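Local coordinates for protein 2-Keto-3-deoxy-(6-phospho-)gluconate aldolase (Thermoproteus tenax, PDB 2R91) that belongs to the aldolases of the dihydrodipicolinate synthetase family, folds as a closed eight-stranded TIM barrel and has four copies in its assembly, at residues E19-H24 with T57-S62; V35-G40 with F126-P131; L181-F186 with E218-L223; A195-A198 with L204-G207; A255-P258 with Y263-D266. One frame throughout, in Å; residues are numbered along the deposited sequence.

Contact 1: E19-H24 with T57-S62; sequences ELFANH and TDAATS
The ring of F21 is the flat group of this contact: its edge is turned to A60 CA, while A59 CB and A60 N approach obliquely. CA of A60 lies in the ring plane, 3.6 Å from F21 CE2. Of the two slanting neighbours, the methyl group of A59 has its CB 3.4 Å from F21 CD2, and the amide nitrogen A60 N is 3.5 Å from F21 CE2. The second methyl stands a little further off, with A60 CB 4.0 Å from F21 CE2. Two alanines in succession keep the surface of 57-62 low here, and the ring comes down directly on the main chain at A60. F21 gets there because its CG is anti to the backbone N (chi1 -175°), which carries the ring out from its own helix; from the other helix, A59 CB points toward 19-24.

Within 57-62, across the turn that carries the two alanines, T57 O accepts from both T61 N and T61 OG1, which arrive from opposite faces of the carbonyl plane; the hydroxyl bond is 2.8 Å from T61 OG1 to T57 O, tilted 28° out of that plane.

Helices 18-30 and 50-63 meet as neighbours on the outside of the barrel. F21 also rests on V7 and T10 of the loop after strand 2-6, A60 packs on V67 of strand 67-70, and T57 touches L82 and Y85 of helix 76-88.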
# COMPACT_ATOMS: atom_id res chain seq x y z
N GLU A 19 14.97 10.45 37.32
CA GLU A 19 15.89 9.54 38.00
C GLU A 19 15.92 8.19 37.28
O GLU A 19 16.99 7.64 37.03
CB GLU A 19 15.54 9.35 39.48
CG GLU A 19 15.86 10.57 40.36
CD GLU A 19 14.85 11.71 40.21
OE1 GLU A 19 15.27 12.84 39.83
OE2 GLU A 19 13.63 11.48 40.47
N LEU A 20 14.75 7.65 36.97
CA LEU A 20 14.70 6.43 36.13
C LEU A 20 15.43 6.68 34.80
O LEU A 20 16.24 5.86 34.37
CB LEU A 20 13.26 5.99 35.88
CG LEU A 20 12.47 5.48 37.06
CD1 LEU A 20 11.08 5.10 36.60
CD2 LEU A 20 13.20 4.27 37.74
N PHE A 21 15.18 7.82 34.17
CA PHE A 21 15.77 8.15 32.87
C PHE A 21 17.30 8.21 32.90
O PHE A 21 17.98 7.66 32.03
CB PHE A 21 15.17 9.46 32.34
CG PHE A 21 15.61 9.83 30.97
CD1 PHE A 21 14.98 9.29 29.85
CD2 PHE A 21 16.67 10.72 30.78
CE1 PHE A 21 15.40 9.62 28.56
CE2 PHE A 21 17.09 11.07 29.50
CZ PHE A 21 16.44 10.51 28.38
N ALA A 22 17.84 8.89 33.91
CA ALA A 22 19.28 9.06 34.07
C ALA A 22 19.98 7.75 34.34
O ALA A 22 21.05 7.54 33.82
CB ALA A 22 19.60 10.06 35.24
N ASN A 23 19.40 6.91 35.20
CA ASN A 23 19.98 5.62 35.49
C ASN A 23 20.06 4.82 34.19
O ASN A 23 21.11 4.25 33.87
CB ASN A 23 19.13 4.86 36.51
CG ASN A 23 19.62 3.43 36.76
OD1 ASN A 23 20.64 3.22 37.40
ND2 ASN A 23 18.87 2.44 36.25
N HIS A 24 18.96 4.80 33.45
CA HIS A 24 18.87 4.05 32.17
C HIS A 24 19.89 4.58 31.17
O HIS A 24 20.67 3.83 30.61
CB HIS A 24 17.45 4.15 31.60
CG HIS A 24 17.28 3.46 30.26
ND1 HIS A 24 17.55 2.12 30.08
CD2 HIS A 24 16.85 3.93 29.06
CE1 HIS A 24 17.31 1.80 28.81
NE2 HIS A 24 16.88 2.87 28.18
N THR A 57 15.04 16.85 27.14
CA THR A 57 16.29 17.46 26.68
C THR A 57 17.23 17.73 27.86
O THR A 57 18.44 17.44 27.80
CB THR A 57 16.01 18.81 25.95
OG1 THR A 57 15.29 18.57 24.74
CG2 THR A 57 17.29 19.59 25.63
N ASP A 58 16.69 18.28 28.94
CA ASP A 58 17.55 18.57 30.12
C ASP A 58 18.09 17.27 30.68
O ASP A 58 19.28 17.17 31.00
CB ASP A 58 16.74 19.28 31.21
CG ASP A 58 16.38 20.72 30.85
OD1 ASP A 58 17.05 21.35 30.03
OD2 ASP A 58 15.42 21.24 31.44
N ALA A 59 17.21 16.26 30.82
CA ALA A 59 17.63 14.98 31.41
C ALA A 59 18.67 14.29 30.55
O ALA A 59 19.65 13.74 31.06
CB ALA A 59 16.40 14.04 31.66
N ALA A 60 18.47 14.31 29.22
CA ALA A 60 19.38 13.62 28.30
C ALA A 60 20.74 14.30 28.29
O ALA A 60 21.78 13.64 28.44
CB ALA A 60 18.78 13.58 26.85
N THR A 61 20.75 15.63 28.11
CA THR A 61 22.03 16.37 28.09
C THR A 61 22.76 16.37 29.45
O THR A 61 23.97 16.50 29.49
CB THR A 61 21.89 17.83 27.55
OG1 THR A 61 20.95 18.57 28.35
CG2 THR A 61 21.44 17.83 26.08
N SER A 62 22.07 16.20 30.56
CA SER A 62 22.83 16.07 31.78
C SER A 62 23.32 14.63 32.04
O SER A 62 24.25 14.42 32.81
CB SER A 62 22.14 16.75 32.96
OG SER A 62 20.95 16.09 33.32

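Contact 2: V35-G40 with F126-P131; sequences VVFVAG and FLYNYP. With SO4 (sulfate ion), chain E.
F37 drives the edge of its ring into a face of Y128 in a T-shaped (edge-to-face) pair. The evidence is direct: the planes stand at 88° and the centroids of the F37 and Y128 rings are 5.2 Å apart. The leading atom is F37 CZ, 3.8 Å from Y128 CD2 and offset toward the rim of the tyrosine ring rather than over its middle. G40 joins from another direction, its CA lying obliquely to the same ring at 4.0 Å from Y128 CE2. Both aromatic side chains have CG anti to the backbone N (F37 chi1 -177°, Y128 chi1 171°) and, from strands that are not neighbours in the sheet, both CB atoms point toward the opposite segment.

The phenol oxygen donates to the sulfate ion, which meets Y128 near its ring plane. This bond, 2.5 Å from Y128 OH to sulfate O1, is so short that its exact length should be read with caution. Y128 OH is also hydrogen-bonded to T41 OG1, directly after G40, giving the hydroxyl a second hold. The sulfate is further bound by T42 OG1, T155 OG1 and K153 NZ, and the K153 side chain touches those of both F37 and Y128.

Around this first shell, V4, P6, I68 and Q70 of strands 2-6 and 67-70 pack on F37, and Q70 also touches Y128. The side chains of F37 and Y128, from strands 35-38 and 125-129, thus help fill the barrel interior; the sulfate, probably from the crystallisation liquor, sits near the C-terminal ends of these strands, where TIM-barrel enzymes characteristically place the active site.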
# COMPACT_ATOMS: atom_id res chain seq x y z
N VAL A 35 25.61 7.70 21.31
CA VAL A 35 24.82 8.94 21.17
C VAL A 35 23.41 8.63 21.67
O VAL A 35 22.90 7.53 21.42
CB VAL A 35 24.72 9.38 19.67
CG1 VAL A 35 23.85 10.69 19.50
CG2 VAL A 35 26.12 9.58 18.98
N VAL A 36 22.79 9.56 22.39
CA VAL A 36 21.43 9.41 22.86
C VAL A 36 20.54 10.27 21.95
O VAL A 36 20.77 11.47 21.78
CB VAL A 36 21.31 9.86 24.35
CG1 VAL A 36 19.84 9.98 24.79
CG2 VAL A 36 22.10 8.90 25.23
N PHE A 37 19.53 9.62 21.36
CA PHE A 37 18.52 10.30 20.50
C PHE A 37 17.24 10.42 21.32
O PHE A 37 16.57 9.42 21.59
CB PHE A 37 18.32 9.45 19.21
CG PHE A 37 17.36 10.03 18.19
CD1 PHE A 37 17.59 11.26 17.60
CD2 PHE A 37 16.26 9.33 17.79
CE1 PHE A 37 16.70 11.77 16.62
CE2 PHE A 37 15.38 9.83 16.83
CZ PHE A 37 15.59 11.04 16.24
N VAL A 38 16.92 11.64 21.76
CA VAL A 38 15.72 11.86 22.59
C VAL A 38 14.47 12.26 21.80
O VAL A 38 14.56 13.00 20.80
CB VAL A 38 16.03 12.93 23.71
N ALA A 39 13.32 11.75 22.25
CA ALA A 39 11.97 12.01 21.68
C ALA A 39 11.80 11.43 20.27
O ALA A 39 11.09 12.01 19.42
CB ALA A 39 11.59 13.52 21.74
N GLY A 40 12.50 10.33 19.99
CA GLY A 40 12.26 9.59 18.73
C GLY A 40 10.95 8.85 18.89
O GLY A 40 10.29 9.01 19.91
N PHE A 126 19.07 17.12 11.33
CA PHE A 126 18.90 15.77 10.73
C PHE A 126 17.49 15.59 10.25
O PHE A 126 16.53 15.99 10.94
CB PHE A 126 19.15 14.67 11.78
CG PHE A 126 20.61 14.37 12.05
CD1 PHE A 126 21.55 15.38 12.15
CD2 PHE A 126 21.02 13.06 12.21
CE1 PHE A 126 22.89 15.08 12.41
CE2 PHE A 126 22.37 12.76 12.48
CZ PHE A 126 23.29 13.75 12.59
N LEU A 127 17.34 14.95 9.10
CA LEU A 127 16.04 14.43 8.72
C LEU A 127 15.82 13.11 9.47
O LEU A 127 16.69 12.24 9.48
CB LEU A 127 15.96 14.24 7.20
CG LEU A 127 14.84 13.31 6.71
CD1 LEU A 127 13.43 13.89 6.89
CD2 LEU A 127 15.12 12.90 5.24
N TYR A 128 14.68 12.98 10.15
CA TYR A 128 14.28 11.72 10.76
C TYR A 128 13.10 11.22 9.94
O TYR A 128 11.96 11.70 10.07
CB TYR A 128 13.93 11.91 12.25
CG TYR A 128 13.29 10.73 12.98
CD1 TYR A 128 13.53 9.39 12.58
CD2 TYR A 128 12.50 10.94 14.10
CE1 TYR A 128 12.92 8.32 13.27
CE2 TYR A 128 11.90 9.90 14.78
CZ TYR A 128 12.12 8.59 14.39
OH TYR A 128 11.51 7.60 15.11
N ASN A 129 13.39 10.25 9.06
CA ASN A 129 12.44 9.74 8.10
C ASN A 129 11.88 8.41 8.62
O ASN A 129 12.62 7.56 9.11
CB ASN A 129 13.18 9.56 6.74
CG ASN A 129 12.24 9.27 5.57
OD1 ASN A 129 12.33 8.21 4.93
ND2 ASN A 129 11.37 10.21 5.27
N TYR A 130 10.55 8.26 8.59
CA TYR A 130 9.90 7.08 9.13
C TYR A 130 8.56 6.94 8.42
O TYR A 130 7.50 7.21 8.99
CB TYR A 130 9.72 7.20 10.65
CG TYR A 130 9.31 5.93 11.37
CD1 TYR A 130 8.86 4.81 10.66
CD2 TYR A 130 9.35 5.86 12.75
CE1 TYR A 130 8.45 3.65 11.34
CE2 TYR A 130 8.99 4.71 13.42
CZ TYR A 130 8.52 3.62 12.71
OH TYR A 130 8.17 2.49 13.38
N PRO A 131 8.61 6.56 7.13
CA PRO A 131 7.36 6.61 6.33
C PRO A 131 6.18 5.82 6.86
O PRO A 131 5.05 6.31 6.74
CB PRO A 131 7.78 6.12 4.94
CG PRO A 131 9.28 6.24 4.91
CD PRO A 131 9.79 6.19 6.34
S SO4 E . 12.75 4.86 16.40
O1 SO4 E . 12.57 5.39 15.02
O2 SO4 E . 14.01 4.09 16.34
O3 SO4 E . 12.66 5.81 17.50
O4 SO4 E . 11.66 3.92 16.77

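Contact 3: L181-F186 with E218-L223; sequences LVFASF and ERARSL
Helix-to-helix packing by a single aromatic side chain joins F183, in the first turn of helix 182-187, to A220 and R221 of helix 217-237 on the outer layer of the barrel. One face of the F183 ring covers the peptide link between those two residues: the backbone N of R221 sits over the ring centre, 4.1 Å above its plane, with A220 C nearer the rim. On one flank F183 CD1 touches A220 CB at 3.7 Å; on the other F183 CE2 meets R221 CB, also at 3.7 Å. The arginine then runs beside the ring before bending at chi3 (66°). Its contact is made by CB, CG and CD; the guanidinium plane, 80° from the ring plane, is not stacked on it. A backbone approach of 6.1 Å between F183 CA and A220 CA fits the small alanine.

The start of helix 182-187 is secured by L181 O, which accepts from S185 N and, at 2.7 Å, from S185 OG.

V212 of helix 202-213 touches both F183 and A220. V188 of the third subunit packs on F183, and R221 NH1 makes weak hydrogen bonds to the V188 and R189 carbonyls of that subunit, so these helices border a subunit interface.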
# COMPACT_ATOMS: atom_id res chain seq x y z
N LEU A 181 17.91 -4.48 10.68
CA LEU A 181 19.02 -4.09 9.79
C LEU A 181 20.32 -3.62 10.48
O LEU A 181 21.17 -2.98 9.85
CB LEU A 181 18.57 -3.03 8.76
CG LEU A 181 17.53 -3.47 7.72
CD1 LEU A 181 17.01 -2.29 6.89
CD2 LEU A 181 18.16 -4.58 6.80
N VAL A 182 20.48 -3.92 11.77
CA VAL A 182 21.70 -3.50 12.48
C VAL A 182 22.97 -4.11 11.86
O VAL A 182 23.93 -3.42 11.50
CB VAL A 182 21.62 -3.85 13.98
CG1 VAL A 182 22.97 -3.63 14.67
CG2 VAL A 182 20.50 -2.96 14.67
N PHE A 183 22.97 -5.43 11.76
CA PHE A 183 24.03 -6.15 11.06
C PHE A 183 24.28 -5.57 9.67
O PHE A 183 25.39 -5.13 9.37
CB PHE A 183 23.66 -7.65 11.05
CG PHE A 183 24.32 -8.46 9.98
CD1 PHE A 183 25.69 -8.36 9.75
CD2 PHE A 183 23.57 -9.39 9.26
CE1 PHE A 183 26.31 -9.15 8.75
CE2 PHE A 183 24.18 -10.19 8.26
CZ PHE A 183 25.52 -10.08 8.02
N ALA A 184 23.26 -5.53 8.84
CA ALA A 184 23.39 -5.04 7.48
C ALA A 184 23.93 -3.59 7.39
O ALA A 184 24.77 -3.28 6.54
CB ALA A 184 22.07 -5.15 6.75
N SER A 185 23.43 -2.72 8.26
CA SER A 185 23.95 -1.32 8.31
C SER A 185 25.46 -1.24 8.57
O SER A 185 26.16 -0.48 7.93
CB SER A 185 23.22 -0.54 9.42
OG SER A 185 21.84 -0.49 9.14
N PHE A 186 25.96 -1.97 9.55
CA PHE A 186 27.42 -2.00 9.78
C PHE A 186 28.17 -2.61 8.59
O PHE A 186 29.23 -2.10 8.15
CB PHE A 186 27.73 -2.73 11.07
CG PHE A 186 27.25 -2.00 12.32
CD1 PHE A 186 27.48 -0.63 12.48
CD2 PHE A 186 26.59 -2.69 13.32
CE1 PHE A 186 27.03 0.04 13.66
CE2 PHE A 186 26.14 -2.04 14.48
CZ PHE A 186 26.37 -0.68 14.64
N GLU A 218 29.40 -14.33 10.12
CA GLU A 218 28.54 -15.38 10.66
C GLU A 218 28.08 -15.10 12.10
O GLU A 218 26.91 -15.29 12.42
CB GLU A 218 29.19 -16.77 10.54
CG GLU A 218 29.46 -17.24 9.08
CD GLU A 218 30.60 -16.46 8.41
OE1 GLU A 218 31.46 -15.86 9.11
OE2 GLU A 218 30.62 -16.42 7.15
N ARG A 219 29.00 -14.68 12.97
CA ARG A 219 28.61 -14.30 14.34
C ARG A 219 27.63 -13.09 14.35
O ARG A 219 26.63 -13.07 15.09
CB ARG A 219 29.85 -13.98 15.20
CG ARG A 219 29.49 -13.34 16.55
CD ARG A 219 30.68 -13.29 17.52
NE ARG A 219 30.30 -12.71 18.82
CZ ARG A 219 29.77 -13.39 19.83
NH1 ARG A 219 29.54 -14.70 19.73
NH2 ARG A 219 29.45 -12.76 20.96
N ALA A 220 27.95 -12.08 13.56
CA ALA A 220 27.10 -10.87 13.43
C ALA A 220 25.69 -11.26 13.00
O ALA A 220 24.69 -10.81 13.58
CB ALA A 220 27.68 -9.91 12.40
N ARG A 221 25.61 -12.10 11.95
CA ARG A 221 24.32 -12.55 11.47
C ARG A 221 23.57 -13.39 12.51
O ARG A 221 22.37 -13.26 12.67
CB ARG A 221 24.50 -13.37 10.18
CG ARG A 221 23.18 -13.71 9.50
CD ARG A 221 23.46 -14.16 8.06
NE ARG A 221 24.20 -15.41 8.04
CZ ARG A 221 25.05 -15.76 7.07
NH1 ARG A 221 25.27 -14.97 6.03
NH2 ARG A 221 25.66 -16.93 7.13
N SER A 222 24.28 -14.26 13.21
CA SER A 222 23.67 -15.04 14.26
C SER A 222 23.10 -14.18 15.41
O SER A 222 21.99 -14.44 15.89
CB SER A 222 24.67 -16.03 14.84
OG SER A 222 24.05 -16.71 15.92
N LEU A 223 23.87 -13.20 15.86
CA LEU A 223 23.40 -12.24 16.86
C LEU A 223 22.16 -11.49 16.35
O LEU A 223 21.19 -11.34 17.07
CB LEU A 223 24.51 -11.24 17.22
CG LEU A 223 25.71 -11.84 17.97
CD1 LEU A 223 26.77 -10.80 18.19
CD2 LEU A 223 25.25 -12.44 19.30

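Contact 4: A195-A198 with L204-G207; sequences ASSA and LLAG
The loop leaving strand 192-193, the last of the barrel, turns back on the helix it leads into: A195, S197 and A198 receive the side chain of L205 from helix 202-213. A195-A198 form a beta turn, closed by a hydrogen bond of 3.0 Å from A198 N to A195 O, with type I-like backbone angles at S196 and S197. The turn and the leucine approach to 6.8 Å between A198 CA and L205 CA.

The two methyl groups of L205 divide the work. CD1 is 3.6 Å from A198 CB and equally far from A198 N, while A195 CB lies beyond at 4.3 Å from the same L205 CD1. CD2 instead meets the serine, with S197 OG 3.4 Å from L205 CD2. CG of L205 stands anti to the carbonyl carbon (chi1 -57°), which directs both methyls at the same side of the turn, CD1 to A198 and CD2 to S197.

In this TIM barrel the leucine lies in the layer between sheet and helices: I3 of strand 2-6, V182 of helix 182-187 and L227 of helix 217-237 all pack on it. The serine hydroxyl beside this apolar group is satisfied elsewhere, bonded to D179 OD1. S196 OG uses the other carboxylate oxygen, D179 OD2, as well as Y239 OH, so the two serines hold D179 by both ends and tie the turn to it. A198 continues the apolar layer toward A5 and V33.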
# COMPACT_ATOMS: atom_id res chain seq x y z
N ALA A 195 18.77 2.07 16.53
CA ALA A 195 17.80 1.00 16.75
C ALA A 195 17.22 1.00 18.17
O ALA A 195 17.95 1.14 19.16
CB ALA A 195 18.47 -0.38 16.39
N SER A 196 15.92 0.76 18.27
CA SER A 196 15.21 0.70 19.56
C SER A 196 15.82 -0.29 20.54
O SER A 196 15.79 -0.06 21.76
CB SER A 196 13.73 0.37 19.33
OG SER A 196 13.59 -1.00 18.91
N SER A 197 16.39 -1.39 20.03
CA SER A 197 17.01 -2.39 20.91
C SER A 197 18.28 -1.90 21.64
O SER A 197 18.76 -2.58 22.55
CB SER A 197 17.37 -3.67 20.12
OG SER A 197 18.24 -3.36 19.06
N ALA A 198 18.83 -0.75 21.26
CA ALA A 198 19.90 -0.18 22.09
C ALA A 198 19.41 0.15 23.50
O ALA A 198 20.21 0.31 24.41
CB ALA A 198 20.55 1.05 21.43
N LEU A 204 24.42 -6.41 22.88
CA LEU A 204 24.21 -7.21 21.65
C LEU A 204 24.54 -6.41 20.40
O LEU A 204 25.19 -6.92 19.46
CB LEU A 204 22.77 -7.76 21.60
CG LEU A 204 22.40 -8.83 20.53
CD1 LEU A 204 21.06 -9.48 20.82
CD2 LEU A 204 22.30 -8.22 19.16
N LEU A 205 24.12 -5.14 20.35
CA LEU A 205 24.41 -4.32 19.18
C LEU A 205 25.92 -4.11 19.06
O LEU A 205 26.46 -4.09 17.97
CB LEU A 205 23.70 -2.95 19.26
CG LEU A 205 22.17 -2.95 19.41
CD1 LEU A 205 21.64 -1.52 19.10
CD2 LEU A 205 21.50 -3.98 18.49
N ALA A 206 26.58 -3.90 20.20
CA ALA A 206 28.04 -3.72 20.22
C ALA A 206 28.71 -5.02 19.77
O ALA A 206 29.68 -4.99 19.04
CB ALA A 206 28.52 -3.32 21.64
N GLY A 207 28.17 -6.15 20.20
CA GLY A 207 28.66 -7.47 19.73
C GLY A 207 28.54 -7.60 18.22
O GLY A 207 29.47 -8.07 17.55

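Contact 5: A255-P258 with Y263-D266; sequences AGEP and YPLD
Both segments are irregular, and they pass closest where P258 CA lies 5.6 Å from P264 CA. The first turns at G256, whose phi is positive (71°), then runs extended through E257 and P258; the second keeps a polyproline II-like course from Y263 to L265, with psi 150° at P264. The intervening residues bring the chain back on itself without any helix or strand.

P264 is the centre of the contact. Its ring receives E257 on one part: E257 CD is 3.6 Å from P264 CG, and E257 OE2 is 3.6 Å from P264 CB, van der Waals contacts in which the carboxylate lies against carbon. CG of E257 is anti to its own carbonyl carbon (chi1 -67°), and the chain beyond is extended, so it reaches across the proline obliquely. P258 adds the second partner, with P258 CD 4.0 Å from P264 CG and P258 O 3.7 Å from that same carbon. The tip of the P258 ring also bears on the preceding residue, P258 CG being 4.0 Å from Y263 C.

Y244 of helix 239-251 and L44 pack on P258. The second subunit also borders 263-266: its Q109 bonds Y263 O, its R108 bonds P264 O, and its K112 makes a cation-pi contact with Y263. D266 is the N-cap of helix 267-276: its side chain caps a backbone N just inside the helix while D266 N bonds E269 OE1, consistent with a capping box.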
# COMPACT_ATOMS: atom_id res chain seq x y z
N ALA A 255 12.30 0.46 34.51
CA ALA A 255 12.42 1.27 33.30
C ALA A 255 11.29 2.28 33.17
O ALA A 255 11.21 2.96 32.16
CB ALA A 255 12.42 0.36 32.05
N GLY A 256 10.39 2.33 34.15
CA GLY A 256 9.21 3.19 34.04
C GLY A 256 8.22 2.63 33.02
O GLY A 256 8.25 1.44 32.71
N GLU A 257 7.40 3.53 32.45
CA GLU A 257 6.20 3.17 31.70
C GLU A 257 5.99 4.17 30.60
O GLU A 257 6.45 5.33 30.72
CB GLU A 257 4.96 3.31 32.59
CG GLU A 257 4.86 2.35 33.70
CD GLU A 257 3.52 2.47 34.37
OE1 GLU A 257 3.04 3.61 34.59
OE2 GLU A 257 2.93 1.39 34.65
N PRO A 258 5.29 3.77 29.52
CA PRO A 258 4.81 4.73 28.52
C PRO A 258 3.49 5.35 29.04
O PRO A 258 3.17 5.22 30.22
CB PRO A 258 4.58 3.86 27.28
CG PRO A 258 4.18 2.50 27.87
CD PRO A 258 4.96 2.36 29.16
N TYR A 263 -0.53 2.55 26.24
CA TYR A 263 -0.68 2.10 27.62
C TYR A 263 0.41 1.10 28.00
O TYR A 263 0.80 0.28 27.16
CB TYR A 263 -2.05 1.46 27.86
CG TYR A 263 -3.17 2.42 27.56
CD1 TYR A 263 -3.57 3.38 28.53
CD2 TYR A 263 -3.80 2.42 26.33
CE1 TYR A 263 -4.58 4.29 28.26
CE2 TYR A 263 -4.83 3.33 26.05
CZ TYR A 263 -5.20 4.26 27.04
OH TYR A 263 -6.18 5.16 26.77
N PRO A 264 0.91 1.19 29.25
CA PRO A 264 1.83 0.21 29.79
C PRO A 264 1.29 -1.21 29.61
O PRO A 264 0.06 -1.41 29.58
CB PRO A 264 1.87 0.57 31.28
CG PRO A 264 1.62 2.04 31.30
CD PRO A 264 0.60 2.25 30.23
N LEU A 265 2.20 -2.17 29.47
CA LEU A 265 1.83 -3.59 29.46
C LEU A 265 1.22 -3.94 30.79
O LEU A 265 1.65 -3.43 31.84
CB LEU A 265 3.06 -4.49 29.29
CG LEU A 265 3.84 -4.46 27.97
CD1 LEU A 265 4.87 -5.60 27.94
CD2 LEU A 265 2.89 -4.52 26.75
N ASP A 266 0.23 -4.82 30.75
CA ASP A 266 -0.40 -5.28 31.96
C ASP A 266 0.40 -6.46 32.54
O ASP A 266 1.36 -6.92 31.94
CB ASP A 266 -1.92 -5.53 31.79
CG ASP A 266 -2.27 -6.71 30.87
OD1 ASP A 266 -1.50 -7.67 30.77
OD2 ASP A 266 -3.36 -6.66 30.25

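Overall arrangement
From the N terminus, contact 1 closes the loop from helix 18-30 to helix 50-63. Contact 2 opens within that loop, on strand 35-38, and closes only at strand 125-129, so the two cross; V36 and V38 touch A60, joining barrel strand to outer helix. Contact 3 follows in series, linking helices 182-187 and 217-237, and the short loop of contact 4 lies between its segments. Those two contacts, with centres about 10 Å apart, share a packed layer through V182 with A195 and L223 with G207. Contact 5 closes a small loop before helix 267-276, yet returns to contact 1 in space: L20 packs on G256.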